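Local structure of biofilm-associated surface protein (Staphylococcus aureus, 7C7U) at residues 208-214 / 232-238; 222-226 / 328-334. The protein is a cell-wall-anchored surface protein that mediates biofilm formation, probably acting as a calcium-responsive switch that modulates functional amyloid assembly. All blocks are in the same frame, centred on the assembly; numbering follows the deposited sequence.

Interaction 1. Residues 208-214 / 232-238; sequences NAFKASS and DQQIMKN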
loop_
_atom_site.group_PDB
_atom_site.type_symbol
_atom_site.label_atom_id
_atom_site.label_comp_id
_atom_site.label_asym_id
_atom_site.label_seq_id
_atom_site.Cartn_x
_atom_site.Cartn_y
_atom_site.Cartn_z
ATOM N N ASN A 208 8.059 39.149 -0.327
ATOM C CA ASN A 208 6.636 38.862 -0.163
ATOM C C ASN A 208 6.051 37.998 -1.285
ATOM O O ASN A 208 4.825 37.875 -1.376
ATOM C CB ASN A 208 5.839 40.162 -0.038
ATOM C CG ASN A 208 4.482 39.942 0.610
ATOM O OD1 ASN A 208 4.371 39.294 1.656
ATOM N ND2 ASN A 208 3.434 40.427 -0.044
ATOM N N ALA A 209 6.889 37.390 -2.133
ATOM C CA ALA A 209 6.383 36.665 -3.303
ATOM C C ALA A 209 5.665 35.365 -2.924
ATOM O O ALA A 209 4.654 34.999 -3.538
ATOM C CB ALA A 209 7.533 36.351 -4.265
ATOM N N PHE A 210 6.160 34.649 -1.936
ATOM C CA PHE A 210 5.699 33.286 -1.707
ATOM C C PHE A 210 5.084 33.161 -0.320
ATOM O O PHE A 210 5.528 33.798 0.634
ATOM C CB PHE A 210 6.841 32.296 -1.900
ATOM C CG PHE A 210 7.434 32.317 -3.290
ATOM C CD1 PHE A 210 6.653 31.984 -4.400
ATOM C CD2 PHE A 210 8.764 32.654 -3.487
ATOM C CE1 PHE A 210 7.198 31.999 -5.689
ATOM C CE2 PHE A 210 9.311 32.680 -4.745
ATOM C CZ PHE A 210 8.523 32.347 -5.866
ATOM N N LYS A 211 4.024 32.368 -0.227
ATOM C CA LYS A 211 3.269 32.227 1.010
ATOM C C LYS A 211 3.719 31.016 1.824
ATOM O O LYS A 211 3.843 31.090 3.052
ATOM C CB LYS A 211 1.774 32.108 0.688
ATOM C CG LYS A 211 0.876 32.086 1.891
ATOM C CD LYS A 211 -0.558 31.724 1.509
ATOM C CE LYS A 211 -1.184 32.772 0.602
ATOM N NZ LYS A 211 -1.084 34.129 1.191
ATOM N N ALA A 212 3.984 29.897 1.168
ATOM C CA ALA A 212 4.289 28.692 1.933
ATOM C C ALA A 212 4.789 27.641 0.971
ATOM O O ALA A 212 4.602 27.762 -0.241
ATOM C CB ALA A 212 3.056 28.192 2.683
ATOM N N SER A 213 5.428 26.601 1.518
ATOM C CA SER A 213 5.905 25.525 0.666
ATOM C C SER A 213 5.828 24.207 1.408
ATOM O O SER A 213 6.053 24.138 2.617
ATOM C CB SER A 213 7.344 25.768 0.204
ATOM O OG SER A 213 7.807 24.736 -0.632
ATOM N N SER A 214 5.541 23.153 0.661
ATOM C CA SER A 214 5.553 21.822 1.244
ATOM C C SER A 214 5.869 20.837 0.137
ATOM O O SER A 214 5.875 21.183 -1.041
ATOM C CB SER A 214 4.215 21.502 1.900
ATOM O OG SER A 214 3.265 21.196 0.881
ATOM N N ASP A 232 7.945 15.948 -5.054
ATOM C CA ASP A 232 7.310 17.112 -5.676
ATOM C C ASP A 232 7.156 18.227 -4.654
ATOM O O ASP A 232 6.420 18.070 -3.675
ATOM C CB ASP A 232 5.932 16.783 -6.244
ATOM C CG ASP A 232 5.974 15.759 -7.371
ATOM O OD1 ASP A 232 6.982 15.682 -8.092
ATOM O OD2 ASP A 232 4.970 15.042 -7.538
ATOM N N GLN A 233 7.771 19.373 -4.920
ATOM C CA GLN A 233 7.625 20.527 -4.046
ATOM C C GLN A 233 6.627 21.512 -4.651
ATOM O O GLN A 233 6.652 21.769 -5.855
ATOM C CB GLN A 233 8.975 21.209 -3.827
ATOM C CG GLN A 233 8.909 22.444 -2.907
ATOM C CD GLN A 233 10.279 23.005 -2.584
ATOM O OE1 GLN A 233 11.295 22.478 -3.041
ATOM N NE2 GLN A 233 10.315 24.104 -1.821
ATOM N N GLN A 234 5.729 22.034 -3.821
ATOM C CA GLN A 234 4.840 23.122 -4.210
ATOM C C GLN A 234 5.226 24.366 -3.417
ATOM O O GLN A 234 5.492 24.277 -2.216
ATOM C CB GLN A 234 3.372 22.784 -3.923
ATOM C CG GLN A 234 2.944 21.355 -4.285
ATOM C CD GLN A 234 2.573 21.165 -5.753
ATOM O OE1 GLN A 234 2.370 22.125 -6.486
ATOM N NE2 GLN A 234 2.482 19.907 -6.181
ATOM N N ILE A 235 5.255 25.515 -4.086
ATOM C CA ILE A 235 5.453 26.817 -3.449
ATOM C C ILE A 235 4.257 27.680 -3.837
ATOM O O ILE A 235 4.128 28.104 -4.993
ATOM C CB ILE A 235 6.762 27.478 -3.880
ATOM C CG1 ILE A 235 7.937 26.536 -3.652
ATOM C CG2 ILE A 235 7.001 28.798 -3.075
ATOM C CD1 ILE A 235 9.185 26.923 -4.438
ATOM N N MET A 236 3.366 27.916 -2.884
ATOM C CA MET A 236 2.207 28.744 -3.127
ATOM C C MET A 236 2.622 30.214 -3.140
ATOM O O MET A 236 3.477 30.645 -2.353
ATOM C CB MET A 236 1.155 28.519 -2.049
ATOM C CG MET A 236 0.565 27.112 -2.023
ATOM S SD MET A 236 -0.904 27.007 -0.974
ATOM C CE MET A 236 -1.094 28.751 -0.560
ATOM N N LYS A 237 2.013 30.975 -4.036
ATOM C CA LYS A 237 2.313 32.397 -4.195
ATOM C C LYS A 237 1.385 33.258 -3.354
ATOM O O LYS A 237 0.239 32.894 -3.093
ATOM C CB LYS A 237 2.160 32.820 -5.652
ATOM C CG LYS A 237 3.191 32.248 -6.614
ATOM C CD LYS A 237 2.961 32.860 -8.013
ATOM C CE LYS A 237 3.883 32.234 -9.041
ATOM N NZ LYS A 237 3.714 32.894 -10.371
ATOM N N ASN A 238 1.896 34.417 -2.929
ATOM C CA ASN A 238 1.024 35.460 -2.394
ATOM C C ASN A 238 0.318 36.243 -3.492
ATOM O O ASN A 238 -0.787 36.747 -3.267
ATOM C CB ASN A 238 1.808 36.443 -1.528
ATOM C CG ASN A 238 2.095 35.895 -0.151
ATOM O OD1 ASN A 238 1.267 35.198 0.427
ATOM N ND2 ASN A 238 3.272 36.197 0.381
#
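The F210 ring overlaps the CG2 methyl of I235 obliquely, with CD1 3.5 Å from it, while CG of K237 lies near the ring's edge. CG of F210 is set anti to its own carbonyl carbon (chi1 -60°), which lays the ring alongside the K237 chain, both pointing the same way; F241 meets the ring from elsewhere in the chain. The ammonium end of K237 is gripped by carbonyl oxygens, among them F315 O and L319 O.

N238, just past the last strand residue, uses both ends of its amide. Its ND2 donates to N208 O at 2.9 Å, with that oxygen in the amide plane, and its OD1 receives NZ of K211 at 2.7 Å, close to the C=O direction. The K211 chain bends at its last two torsions to bring NZ back to OD1, and its CD passes the CE methyl of M236 at 3.7 Å.

Further along, OG of S213 accepts from NE2 of Q233 at 2.8 Å and donates to Q234 O at 2.8 Å. That carbonyl also takes the S214 backbone N, in its plane, so two donors hold one oxygen. The amide of Q233 is fixed at its far end by Y253 through OE1.

The pairing is antiparallel, with segment axes 154° apart. F210 is paired with K237 (non-hydrogen-bonded) but A212 with M236 (hydrogen-bonded), a shift of one residue, and K211 between them has a helix-like psi of -41°. This is a beta bulge near the open end of the hairpin formed by strands 210-220 and 228-237, at the edge of a five-stranded antiparallel sheet.

Interaction 2. Residues 222-226 / 328-334; sequences NVGEF and VLKLNKS
The connection of a beta hairpin, between strands 210-220 and 228-237, here folds against the end of strand 323-331, which neighbours the hairpin's second strand in the same antiparallel sheet. F226 contributes the largest share on the loop side. Its ring lies with one face over the N332-K333 peptide: CD2 is 3.6 Å from N332 C, and N332 O stands 3.6 Å above the ring plane, displaced toward the rim. With CG anti to the carbonyl carbon (chi1 -59°), the ring reaches across the backbone where the chain leaves the strand, and CB sits 3.5 Å from K333 O. CB of L331 approaches CB of F226 at 4.2 Å.

At the other end of the loop, V223 uses a single branch. Its CG1 touches both CG1 of V328 and CG of K330, each at 3.7 Å, the side chains crossing at a slant; L230 of the neighbouring strand and Y285 also border V223. G224, at a positive phi of 57°, turns the chain between these two apolar footholds.

No direct hydrogen bond joins the segments. A water bridges them instead, accepting from F226 N at 2.8 Å and lying 2.8 Å from L331 O, to which it probably donates. Just beyond the loop, G227 and L331 are joined through their backbones.

The chemistry is therefore that of apolar contact and a ring laid nearly parallel over the N332-K333 peptide, with a water linking the backbones of the two segments. Apolar contacts and this one water join 222-226 to 328-334, while the adjoining G227-L331 backbone bond fixes the end of the loop.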
loop_
_atom_site.group_PDB
_atom_site.type_symbol
_atom_site.label_atom_id
_atom_site.label_comp_id
_atom_site.label_asym_id
_atom_site.label_seq_id
_atom_site.Cartn_x
_atom_site.Cartn_y
_atom_site.Cartn_z
ATOM N N ASN A 222 6.390 3.292 -12.920
ATOM C CA ASN A 222 6.676 3.540 -14.328
ATOM C C ASN A 222 8.005 4.247 -14.564
ATOM O O ASN A 222 8.409 4.382 -15.721
ATOM C CB ASN A 222 5.548 4.371 -14.953
ATOM C CG ASN A 222 4.177 3.757 -14.720
ATOM O OD1 ASN A 222 3.894 2.642 -15.168
ATOM N ND2 ASN A 222 3.330 4.468 -13.984
ATOM N N VAL A 223 8.683 4.722 -13.520
ATOM C CA VAL A 223 9.950 5.423 -13.698
ATOM C C VAL A 223 11.050 4.411 -13.990
ATOM O O VAL A 223 11.260 3.465 -13.223
ATOM C CB VAL A 223 10.288 6.262 -12.453
ATOM C CG1 VAL A 223 11.608 6.985 -12.642
ATOM C CG2 VAL A 223 9.154 7.231 -12.125
ATOM N N GLY A 224 11.770 4.615 -15.090
ATOM C CA GLY A 224 12.897 3.762 -15.422
ATOM C C GLY A 224 12.503 2.299 -15.528
ATOM O O GLY A 224 11.357 1.945 -15.831
ATOM N N GLU A 225 13.461 1.424 -15.242
ATOM C CA GLU A 225 13.191 -0.007 -15.318
ATOM C C GLU A 225 12.898 -0.635 -13.963
ATOM O O GLU A 225 12.395 -1.763 -13.917
ATOM C CB GLU A 225 14.367 -0.738 -15.976
ATOM C CG GLU A 225 14.578 -0.383 -17.446
ATOM C CD GLU A 225 13.406 -0.787 -18.332
ATOM O OE1 GLU A 225 12.910 -1.928 -18.197
ATOM O OE2 GLU A 225 12.981 0.040 -19.171
ATOM N N PHE A 226 13.172 0.071 -12.865
ATOM C CA PHE A 226 12.925 -0.451 -11.527
ATOM C C PHE A 226 11.973 0.424 -10.725
ATOM O O PHE A 226 11.838 0.223 -9.509
ATOM C CB PHE A 226 14.254 -0.618 -10.779
ATOM C CG PHE A 226 15.211 -1.551 -11.463
ATOM C CD1 PHE A 226 15.066 -2.929 -11.336
ATOM C CD2 PHE A 226 16.232 -1.057 -12.267
ATOM C CE1 PHE A 226 15.936 -3.798 -11.974
ATOM C CE2 PHE A 226 17.104 -1.921 -12.919
ATOM C CZ PHE A 226 16.953 -3.301 -12.771
ATOM N N VAL A 328 13.226 13.615 -9.430
ATOM C CA VAL A 328 12.980 12.199 -9.734
ATOM C C VAL A 328 14.193 11.380 -9.321
ATOM O O VAL A 328 15.315 11.652 -9.768
ATOM C CB VAL A 328 12.668 11.989 -11.222
ATOM C CG1 VAL A 328 12.407 10.460 -11.507
ATOM C CG2 VAL A 328 11.464 12.828 -11.637
ATOM N N LEU A 329 13.971 10.361 -8.492
ATOM C CA LEU A 329 15.018 9.423 -8.104
ATOM C C LEU A 329 14.724 8.116 -8.832
ATOM O O LEU A 329 13.714 7.468 -8.546
ATOM C CB LEU A 329 15.038 9.196 -6.598
ATOM C CG LEU A 329 14.822 10.360 -5.644
ATOM C CD1 LEU A 329 14.805 9.774 -4.245
ATOM C CD2 LEU A 329 15.915 11.424 -5.816
ATOM N N LYS A 330 15.592 7.745 -9.769
ATOM C CA LYS A 330 15.450 6.498 -10.504
ATOM C C LYS A 330 16.083 5.368 -9.696
ATOM O O LYS A 330 17.283 5.409 -9.396
ATOM C CB LYS A 330 16.103 6.624 -11.880
ATOM C CG LYS A 330 15.287 7.428 -12.869
ATOM C CD LYS A 330 15.756 7.217 -14.312
ATOM C CE LYS A 330 14.811 7.903 -15.295
ATOM N NZ LYS A 330 15.252 7.829 -16.718
ATOM N N LEU A 331 15.285 4.372 -9.328
ATOM C CA LEU A 331 15.813 3.246 -8.562
ATOM C C LEU A 331 16.696 2.362 -9.436
ATOM O O LEU A 331 16.515 2.268 -10.653
ATOM C CB LEU A 331 14.678 2.411 -7.971
ATOM C CG LEU A 331 13.824 3.160 -6.959
ATOM C CD1 LEU A 331 12.652 2.316 -6.511
ATOM C CD2 LEU A 331 14.672 3.629 -5.766
ATOM N N ASN A 332 17.659 1.701 -8.795
ATOM C CA ASN A 332 18.538 0.766 -9.485
ATOM C C ASN A 332 18.170 -0.692 -9.217
ATOM O O ASN A 332 18.863 -1.586 -9.704
ATOM C CB ASN A 332 20.011 1.024 -9.104
ATOM C CG ASN A 332 20.288 0.873 -7.617
ATOM O OD1 ASN A 332 19.548 0.215 -6.893
ATOM N ND2 ASN A 332 21.369 1.500 -7.151
ATOM N N LYS A 333 17.086 -0.937 -8.482
ATOM C CA LYS A 333 16.573 -2.262 -8.158
ATOM C C LYS A 333 15.186 -2.060 -7.568
ATOM O O LYS A 333 14.771 -0.929 -7.299
ATOM C CB LYS A 333 17.480 -3.011 -7.182
ATOM C CG LYS A 333 17.518 -2.413 -5.765
ATOM C CD LYS A 333 18.643 -3.027 -4.932
ATOM C CE LYS A 333 20.019 -2.703 -5.518
ATOM N NZ LYS A 333 20.741 -1.657 -4.705
ATOM N N SER A 334 14.474 -3.169 -7.367
ATOM C CA SER A 334 13.094 -3.101 -6.897
ATOM C C SER A 334 12.973 -2.322 -5.593
ATOM O O SER A 334 13.795 -2.462 -4.683
ATOM C CB SER A 334 12.527 -4.506 -6.695
ATOM O OG SER A 334 11.229 -4.435 -6.116
HETATM O O HOH W 1 14.229 2.599 -12.264
#

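In the fold
Strand 210-220 leads from the 208-214 half of interaction 1 into the 222-226 loop of interaction 2. The chain then returns along strand 228-237, and pairing with 232-238 closes interaction 1 across 17 intervening residues. Interaction 2 closes much later, when 328-334 arrives after 101 intervening residues. The segments therefore alternate, and the two contacts cross rather than nest. Their centres lie 28 Å apart, at opposite ends of the hairpin: one binds its strands together, the other sets its connecting loop on strand 323-331. Since that strand pairs with 228-237, both belong to one sheet. Interaction 1 also borders strands 36-39 and 52-61 of the N-terminal sheet.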